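Long-range contacts in protein virC2 (Agrobacterium tumefaciens, PDB 2RH3), which probably binds DNA through this C-terminal ribbon-helix-helix domain and enhances T-DNA transfer and virulence in crown gall tumour formation: residues 4-9 / 100-105; 56-61 / 107-112. All blocks are in the same frame, centred on the assembly; numbering follows the deposited sequence.

Contact 1. Residues 4-9 / 100-105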
ATOM      1  N   PHE A   4      10.346   6.597  -0.616  1.00 33.26           N
ATOM      2  CA  PHE A   4      10.569   5.349   0.087  1.00 32.83           C
ATOM      3  C   PHE A   4       9.283   4.930   0.789  1.00 31.73           C
ATOM      4  O   PHE A   4       8.582   5.766   1.372  1.00 31.74           O
ATOM      5  CB  PHE A   4      11.777   5.454   1.024  1.00 33.55           C
ATOM      6  CG  PHE A   4      13.081   5.658   0.289  1.00 34.57           C
ATOM      7  CD1 PHE A   4      13.832   4.565  -0.144  1.00 35.49           C
ATOM      8  CD2 PHE A   4      13.537   6.943  -0.004  1.00 35.67           C
ATOM      9  CE1 PHE A   4      15.029   4.751  -0.848  1.00 36.07           C
ATOM     10  CE2 PHE A   4      14.730   7.140  -0.704  1.00 36.26           C
ATOM     11  CZ  PHE A   4      15.478   6.043  -1.126  1.00 35.79           C
ATOM     12  N   LEU A   5       8.971   3.639   0.677  1.00 29.43           N
ATOM     13  CA  LEU A   5       7.674   3.077   1.043  1.00 28.07           C
ATOM     14  C   LEU A   5       7.840   1.838   1.916  1.00 26.74           C
ATOM     15  O   LEU A   5       8.856   1.155   1.851  1.00 26.29           O
ATOM     16  CB  LEU A   5       6.929   2.666  -0.232  1.00 28.28           C
ATOM     17  CG  LEU A   5       6.807   3.735  -1.320  1.00 28.71           C
ATOM     18  CD1 LEU A   5       6.810   3.087  -2.698  1.00 31.13           C
ATOM     19  CD2 LEU A   5       5.557   4.581  -1.104  1.00 28.98           C
ATOM     20  N   SER A   6       6.827   1.542   2.719  1.00 25.81           N
ATOM     21  CA  SER A   6       6.847   0.359   3.566  1.00 25.19           C
ATOM     22  C   SER A   6       5.433  -0.095   3.860  1.00 24.24           C
ATOM     23  O   SER A   6       4.514   0.717   3.932  1.00 23.64           O
ATOM     24  CB  SER A   6       7.613   0.616   4.870  1.00 25.26           C
ATOM     25  OG  SER A   6       6.999   1.632   5.637  1.00 26.35           O
ATOM     26  N   ALA A   7       5.256  -1.407   4.003  1.00 23.30           N
ATOM     27  CA  ALA A   7       3.944  -1.966   4.303  1.00 22.53           C
ATOM     28  C   ALA A   7       4.066  -3.334   4.943  1.00 22.30           C
ATOM     29  O   ALA A   7       5.075  -4.013   4.778  1.00 22.70           O
ATOM     30  CB  ALA A   7       3.106  -2.066   3.037  1.00 23.21           C
ATOM     31  N   ARG A   8       3.026  -3.726   5.670  1.00 22.82           N
ATOM     32  CA  ARG A   8       2.959  -5.058   6.282  1.00 22.45           C
ATOM     33  C   ARG A   8       2.065  -5.968   5.450  1.00 21.85           C
ATOM     34  O   ARG A   8       1.040  -5.539   4.949  1.00 21.33           O
ATOM     35  CB  ARG A   8       2.338  -4.967   7.670  1.00 23.64           C
ATOM     36  CG  ARG A   8       3.168  -4.273   8.718  1.00 26.05           C
ATOM     37  CD  ARG A   8       2.465  -4.380  10.054  1.00 29.76           C
ATOM     38  NE  ARG A   8       3.279  -3.834  11.136  1.00 33.33           N
ATOM     39  CZ  ARG A   8       4.204  -4.520  11.800  1.00 33.28           C
ATOM     40  NH1 ARG A   8       4.453  -5.790  11.502  1.00 35.26           N
ATOM     41  NH2 ARG A   8       4.888  -3.925  12.766  0.50 34.13           N
ATOM     42  N   PRO A   9       2.424  -7.253   5.333  1.00 21.35           N
ATOM     43  CA  PRO A   9       1.492  -8.153   4.660  1.00 21.65           C
ATOM     44  C   PRO A   9       0.120  -8.216   5.353  1.00 21.79           C
ATOM     45  O   PRO A   9       0.039  -8.079   6.592  1.00 22.29           O
ATOM     46  CB  PRO A   9       2.205  -9.506   4.733  1.00 22.39           C
ATOM     47  CG  PRO A   9       3.673  -9.150   4.849  1.00 22.04           C
ATOM     48  CD  PRO A   9       3.666  -7.940   5.738  1.00 22.22           C
ATOM     49  N   PHE A 100       5.395   8.976   6.214  1.00 21.27           N
ATOM     50  CA  PHE A 100       4.622   9.290   5.013  1.00 21.54           C
ATOM     51  C   PHE A 100       4.592   8.119   4.024  1.00 21.79           C
ATOM     52  O   PHE A 100       3.521   7.758   3.512  1.00 21.20           O
ATOM     53  CB  PHE A 100       5.124  10.587   4.336  1.00 21.76           C
ATOM     54  CG  PHE A 100       4.558  10.801   2.956  1.00 22.52           C
ATOM     55  CD1 PHE A 100       5.364  10.645   1.831  1.00 23.99           C
ATOM     56  CD2 PHE A 100       3.211  11.114   2.778  1.00 23.82           C
ATOM     57  CE1 PHE A 100       4.839  10.813   0.544  1.00 24.75           C
ATOM     58  CE2 PHE A 100       2.674  11.287   1.494  1.00 23.89           C
ATOM     59  CZ  PHE A 100       3.491  11.138   0.377  1.00 23.67           C
ATOM     60  N   GLY A 101       5.756   7.517   3.775  1.00 21.94           N
ATOM     61  CA  GLY A 101       5.861   6.363   2.860  1.00 22.30           C
ATOM     62  C   GLY A 101       5.077   5.144   3.314  1.00 22.57           C
ATOM     63  O   GLY A 101       4.511   4.409   2.498  1.00 22.28           O
ATOM     64  N   HIS A 102       5.025   4.935   4.624  1.00 22.29           N
ATOM     65  CA  HIS A 102       4.206   3.870   5.186  1.00 22.58           C
ATOM     66  C   HIS A 102       2.729   4.146   4.933  1.00 21.84           C
ATOM     67  O   HIS A 102       1.998   3.246   4.519  1.00 22.07           O
ATOM     68  CB  HIS A 102       4.462   3.708   6.680  1.00 23.14           C
ATOM     69  CG  HIS A 102       3.643   2.627   7.317  1.00 26.93           C
ATOM     70  ND1 HIS A 102       3.873   1.286   7.096  1.00 29.50           N
ATOM     71  CD2 HIS A 102       2.605   2.692   8.186  1.00 30.47           C
ATOM     72  CE1 HIS A 102       3.004   0.571   7.790  1.00 29.44           C
ATOM     73  NE2 HIS A 102       2.218   1.400   8.453  1.00 31.47           N
ATOM     74  N   LYS A 103       2.305   5.396   5.154  1.00 20.87           N
ATOM     75  CA  LYS A 103       0.910   5.797   4.939  1.00 20.43           C
ATOM     76  C   LYS A 103       0.513   5.638   3.480  1.00 20.50           C
ATOM     77  O   LYS A 103      -0.575   5.126   3.172  1.00 20.12           O
ATOM     78  CB  LYS A 103       0.685   7.255   5.386  1.00 20.68           C
ATOM     79  CG  LYS A 103       0.682   7.407   6.890  1.00 21.89           C
ATOM     80  CD  LYS A 103       0.224   8.810   7.287  1.00 25.23           C
ATOM     81  CE  LYS A 103       0.491   9.095   8.754  1.00 28.33           C
ATOM     82  NZ  LYS A 103      -0.277   8.201   9.670  1.00 32.36           N
ATOM     83  N   LEU A 104       1.409   6.067   2.592  1.00 20.52           N
ATOM     84  CA  LEU A 104       1.150   6.029   1.152  1.00 21.23           C
ATOM     85  C   LEU A 104       1.042   4.584   0.660  1.00 21.36           C
ATOM     86  O   LEU A 104       0.059   4.227  -0.003  1.00 21.31           O
ATOM     87  CB  LEU A 104       2.242   6.783   0.383  1.00 21.42           C
ATOM     88  CG  LEU A 104       2.071   6.858  -1.147  1.00 22.95           C
ATOM     89  CD1 LEU A 104       0.737   7.492  -1.523  1.00 25.56           C
ATOM     90  CD2 LEU A 104       3.219   7.585  -1.815  1.00 22.50           C
ATOM     91  N   ALA A 105       2.026   3.757   1.004  1.00 21.38           N
ATOM     92  CA  ALA A 105       1.997   2.340   0.581  1.00 21.59           C
ATOM     93  C   ALA A 105       0.790   1.613   1.147  1.00 21.86           C
ATOM     94  O   ALA A 105       0.111   0.861   0.433  1.00 21.47           O
ATOM     95  CB  ALA A 105       3.278   1.630   0.981  1.00 21.90           C
TER

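Contact 2. Residues 56-61 / 107-112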
ATOM      1  N   LYS A  56      -7.868   3.512   4.052  1.00 29.80           N
ATOM      2  CA  LYS A  56      -6.555   3.942   4.539  1.00 29.31           C
ATOM      3  C   LYS A  56      -5.668   2.767   4.969  1.00 28.73           C
ATOM      4  O   LYS A  56      -4.442   2.828   4.849  1.00 28.71           O
ATOM      5  CB  LYS A  56      -6.713   4.939   5.703  1.00 29.73           C
ATOM      6  CG  LYS A  56      -7.306   6.281   5.296  0.50 30.54           C
ATOM      7  CD  LYS A  56      -6.223   7.267   4.887  0.50 31.87           C
ATOM      8  CE  LYS A  56      -6.812   8.459   4.164  0.50 31.71           C
ATOM      9  NZ  LYS A  56      -7.135   8.134   2.747  0.50 32.16           N
ATOM     10  N   SER A  57      -6.298   1.705   5.457  1.00 27.70           N
ATOM     11  CA  SER A  57      -5.574   0.534   5.959  1.00 27.08           C
ATOM     12  C   SER A  57      -6.378  -0.755   5.807  1.00 26.10           C
ATOM     13  O   SER A  57      -7.504  -0.753   5.309  1.00 25.45           O
ATOM     14  CB  SER A  57      -5.186   0.740   7.430  1.00 27.82           C
ATOM     15  OG  SER A  57      -6.340   1.012   8.207  1.00 30.68           O
ATOM     16  N   TYR A  58      -5.784  -1.855   6.271  1.00 24.63           N
ATOM     17  CA  TYR A  58      -6.352  -3.190   6.117  1.00 23.79           C
ATOM     18  C   TYR A  58      -5.930  -4.062   7.297  1.00 23.72           C
ATOM     19  O   TYR A  58      -4.948  -3.737   7.983  1.00 23.56           O
ATOM     20  CB  TYR A  58      -5.875  -3.836   4.805  1.00 23.18           C
ATOM     21  CG  TYR A  58      -4.377  -3.745   4.601  1.00 20.98           C
ATOM     22  CD1 TYR A  58      -3.520  -4.746   5.099  1.00 19.10           C
ATOM     23  CD2 TYR A  58      -3.812  -2.655   3.937  1.00 19.72           C
ATOM     24  CE1 TYR A  58      -2.153  -4.655   4.938  1.00 19.60           C
ATOM     25  CE2 TYR A  58      -2.439  -2.539   3.783  1.00 19.87           C
ATOM     26  CZ  TYR A  58      -1.611  -3.567   4.262  1.00 20.85           C
ATOM     27  OH  TYR A  58      -0.249  -3.472   4.096  1.00 21.67           O
ATOM     28  N   PRO A  59      -6.667  -5.159   7.548  1.00 23.97           N
ATOM     29  CA  PRO A  59      -6.309  -6.048   8.666  1.00 24.09           C
ATOM     30  C   PRO A  59      -4.942  -6.715   8.471  1.00 24.24           C
ATOM     31  O   PRO A  59      -4.620  -7.175   7.371  1.00 23.25           O
ATOM     32  CB  PRO A  59      -7.413  -7.108   8.636  1.00 24.27           C
ATOM     33  CG  PRO A  59      -8.542  -6.468   7.922  1.00 24.90           C
ATOM     34  CD  PRO A  59      -7.872  -5.650   6.853  1.00 24.55           C
ATOM     35  N   ILE A  60      -4.158  -6.757   9.546  1.00 24.49           N
ATOM     36  CA  ILE A  60      -2.876  -7.475   9.569  1.00 25.34           C
ATOM     37  C   ILE A  60      -2.954  -8.690  10.522  1.00 24.72           C
ATOM     38  O   ILE A  60      -3.831  -8.734  11.390  1.00 24.44           O
ATOM     39  CB  ILE A  60      -1.725  -6.519   9.940  1.00 25.27           C
ATOM     40  CG1 ILE A  60      -1.976  -5.879  11.312  1.00 27.16           C
ATOM     41  CG2 ILE A  60      -1.542  -5.452   8.834  1.00 26.88           C
ATOM     42  CD1 ILE A  60      -0.722  -5.566  12.083  1.00 29.91           C
ATOM     43  N   PRO A  61      -2.062  -9.696  10.349  1.00 24.70           N
ATOM     44  CA  PRO A  61      -2.205 -10.909  11.175  1.00 24.19           C
ATOM     45  C   PRO A  61      -1.883 -10.672  12.648  1.00 23.59           C
ATOM     46  O   PRO A  61      -1.051  -9.817  12.960  1.00 22.89           O
ATOM     47  CB  PRO A  61      -1.177 -11.886  10.584  1.00 24.25           C
ATOM     48  CG  PRO A  61      -0.670 -11.268   9.327  1.00 25.49           C
ATOM     49  CD  PRO A  61      -0.934  -9.789   9.402  1.00 24.91           C
ATOM     50  N   ALA A 107      -2.138   2.815   2.136  1.00 21.40           N
ATOM     51  CA  ALA A 107      -3.351   3.258   1.449  1.00 20.40           C
ATOM     52  C   ALA A 107      -3.478   2.647   0.053  1.00 20.43           C
ATOM     53  O   ALA A 107      -4.560   2.235  -0.339  1.00 20.83           O
ATOM     54  CB  ALA A 107      -3.394   4.791   1.354  1.00 21.38           C
ATOM     55  N   ALA A 108      -2.374   2.610  -0.683  1.00 19.82           N
ATOM     56  CA  ALA A 108      -2.366   2.044  -2.030  1.00 19.42           C
ATOM     57  C   ALA A 108      -2.804   0.570  -1.986  1.00 19.39           C
ATOM     58  O   ALA A 108      -3.628   0.111  -2.787  1.00 19.07           O
ATOM     59  CB  ALA A 108      -0.989   2.199  -2.638  1.00 19.56           C
ATOM     60  N   LEU A 109      -2.271  -0.158  -1.019  1.00 19.51           N
ATOM     61  CA  LEU A 109      -2.633  -1.569  -0.853  1.00 19.80           C
ATOM     62  C   LEU A 109      -4.065  -1.736  -0.366  1.00 20.09           C
ATOM     63  O   LEU A 109      -4.784  -2.607  -0.837  1.00 19.77           O
ATOM     64  CB  LEU A 109      -1.649  -2.250   0.095  1.00 19.73           C
ATOM     65  CG  LEU A 109      -0.256  -2.494  -0.476  1.00 20.98           C
ATOM     66  CD1 LEU A 109       0.695  -2.851   0.676  1.00 21.31           C
ATOM     67  CD2 LEU A 109      -0.264  -3.597  -1.542  1.00 21.99           C
ATOM     68  N   ALA A 110      -4.478  -0.900   0.593  1.00 19.50           N
ATOM     69  CA  ALA A 110      -5.832  -0.943   1.101  1.00 20.23           C
ATOM     70  C   ALA A 110      -6.839  -0.801  -0.048  1.00 19.97           C
ATOM     71  O   ALA A 110      -7.849  -1.481  -0.065  1.00 20.31           O
ATOM     72  CB  ALA A 110      -6.036   0.142   2.147  1.00 20.13           C
ATOM     73  N   CYS A 111      -6.520   0.085  -0.990  0.50 21.19           N
ATOM     74  CA  CYS A 111      -7.317   0.331  -2.191  0.50 20.97           C
ATOM     75  C   CYS A 111      -7.365  -0.891  -3.129  0.50 20.80           C
ATOM     76  O   CYS A 111      -8.426  -1.248  -3.646  0.50 20.80           O
ATOM     77  CB  CYS A 111      -6.755   1.555  -2.926  0.50 21.21           C
ATOM     78  SG  CYS A 111      -7.760   2.148  -4.282  0.50 22.95           S
ATOM     79  N   PHE A 112      -6.211  -1.523  -3.327  1.00 20.38           N
ATOM     80  CA  PHE A 112      -6.081  -2.718  -4.160  1.00 20.21           C
ATOM     81  C   PHE A 112      -6.919  -3.852  -3.549  1.00 19.25           C
ATOM     82  O   PHE A 112      -7.681  -4.532  -4.249  1.00 19.74           O
ATOM     83  CB  PHE A 112      -4.595  -3.129  -4.226  1.00 20.09           C
ATOM     84  CG  PHE A 112      -4.341  -4.314  -5.102  1.00 21.31           C
ATOM     85  CD1 PHE A 112      -3.931  -4.142  -6.424  1.00 22.85           C
ATOM     86  CD2 PHE A 112      -4.504  -5.606  -4.609  1.00 21.41           C
ATOM     87  CE1 PHE A 112      -3.703  -5.256  -7.252  1.00 23.58           C
ATOM     88  CE2 PHE A 112      -4.289  -6.711  -5.426  1.00 20.70           C
ATOM     89  CZ  PHE A 112      -3.878  -6.535  -6.741  1.00 21.66           C
TER

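Contact 1. Residues 4-9 / 100-105
The imidazole of His102 is the flat group that touches strand 4-7, and Ser6 O and Ala7 CA approach the ring obliquely. ND1 stands 3.3 Å from Ser6 O, but the N-H...O angle of 127° makes this a weak hydrogen bond. Ser6 OG is a second weak partner of ND1, at 3.5 Å; either atom could donate. With CG anti to the backbone N, the His102 ring is carried alongside Ser6 while its CB packs on OG at 3.4 Å. Two carbonyls of the strand also receive CA-H...O contacts from the helix: Gly101 CA lies 3.2 Å from Phe4 O, and His102 CA reaches Ser6 O almost in line, with 164° at the hydrogen. Ser6 O thus faces a histidine nitrogen and a CA-H together. Gly101, without a side chain, turns its CA to the strand, and Leu5 CA comes within 4.2 Å of Gly101 CA.

This is strand-on-helix packing within the ribbon-helix-helix fold: the segment axes approach to 5.8 Å at -61°, and Leu5 and Ala7 pair by backbone hydrogen bonds with Thr73 and Val71 of the antiparallel partner strand 71-76.

On the buried side, the Ala105 methyl points at the strand, 3.3 Å from Ser6 O and also against Leu5 CB. Leu5 CD2 meets Leu104 CD2 at 3.9 Å, one branch of each leucine doing the touching as the two chains cross at a slant. Leu39 of helix 27-47 packs against Leu5, and Phe42 of the same helix against Leu104.

Contact 2. Residues 56-61 / 107-112
The backbone of 56-61, irregular at Lys56 and extended from Ser57 on, comes nearest helix 107-112 at its start, with CA-CA distances of 4.5 Å for Lys56-Ala107 and 5.1 Å for Ser57-Ala110, then departs; no hydrogen bond joins the two segments. Lys56 O instead receives a CA-H...O contact from Ala107 CA, 3.6 Å long and bent to 128° at the hydrogen. The small Ala110 methyl lets the chain lie close, touching Ser57 O at 3.6 Å.

Tyr58 supplies the main side-chain contact. Its CG sits between the backbone N and the carbonyl carbon (chi1 49°), which brings the ring back against the helix. Ala110 CB lies in the ring plane at the edge, 4.0 Å from Tyr58 CD2, whereas Leu109 CB approaches CE2 obliquely at 3.8 Å. Farther out, Leu109 CD1 packs against Tyr58 OH, which is hydrogen-bonded beyond this interface to Arg8 O.

The segment belongs to the loop linking helix 27-47 to strand 71-76, laid on helix 97-118 as plain packing. Phe113 meets the Tyr58 ring edge-to-face, Leu109 extends inward to Ile34 and Leu35 of helix 27-47, and Phe89 of helix 79-89 packs against both Lys56 and Ala107.

From the N terminus, strand 2-7 enters first, and contact 1 closes a loop of 90 intervening residues by setting it on helix 97-118. After helices 16-21 and 27-47 comes the irregular segment 56-61; contact 2 brings that segment to the same final helix across 45 residues. The segments alternate in sequence, 4-9, 56-61, 100-105, 107-112, so the two closures cross. Their centres are 10 Å apart, and they touch directly: the hydrogen bond between Arg8 O and Tyr58 OH spans 2.6 Å, and Ala7 CB packs on Leu109 CD1 at 3.5 Å. Successive parts of helix 97-118 thereby join the two-stranded ribbon to the loop between helix 27-47 and strand 71-76.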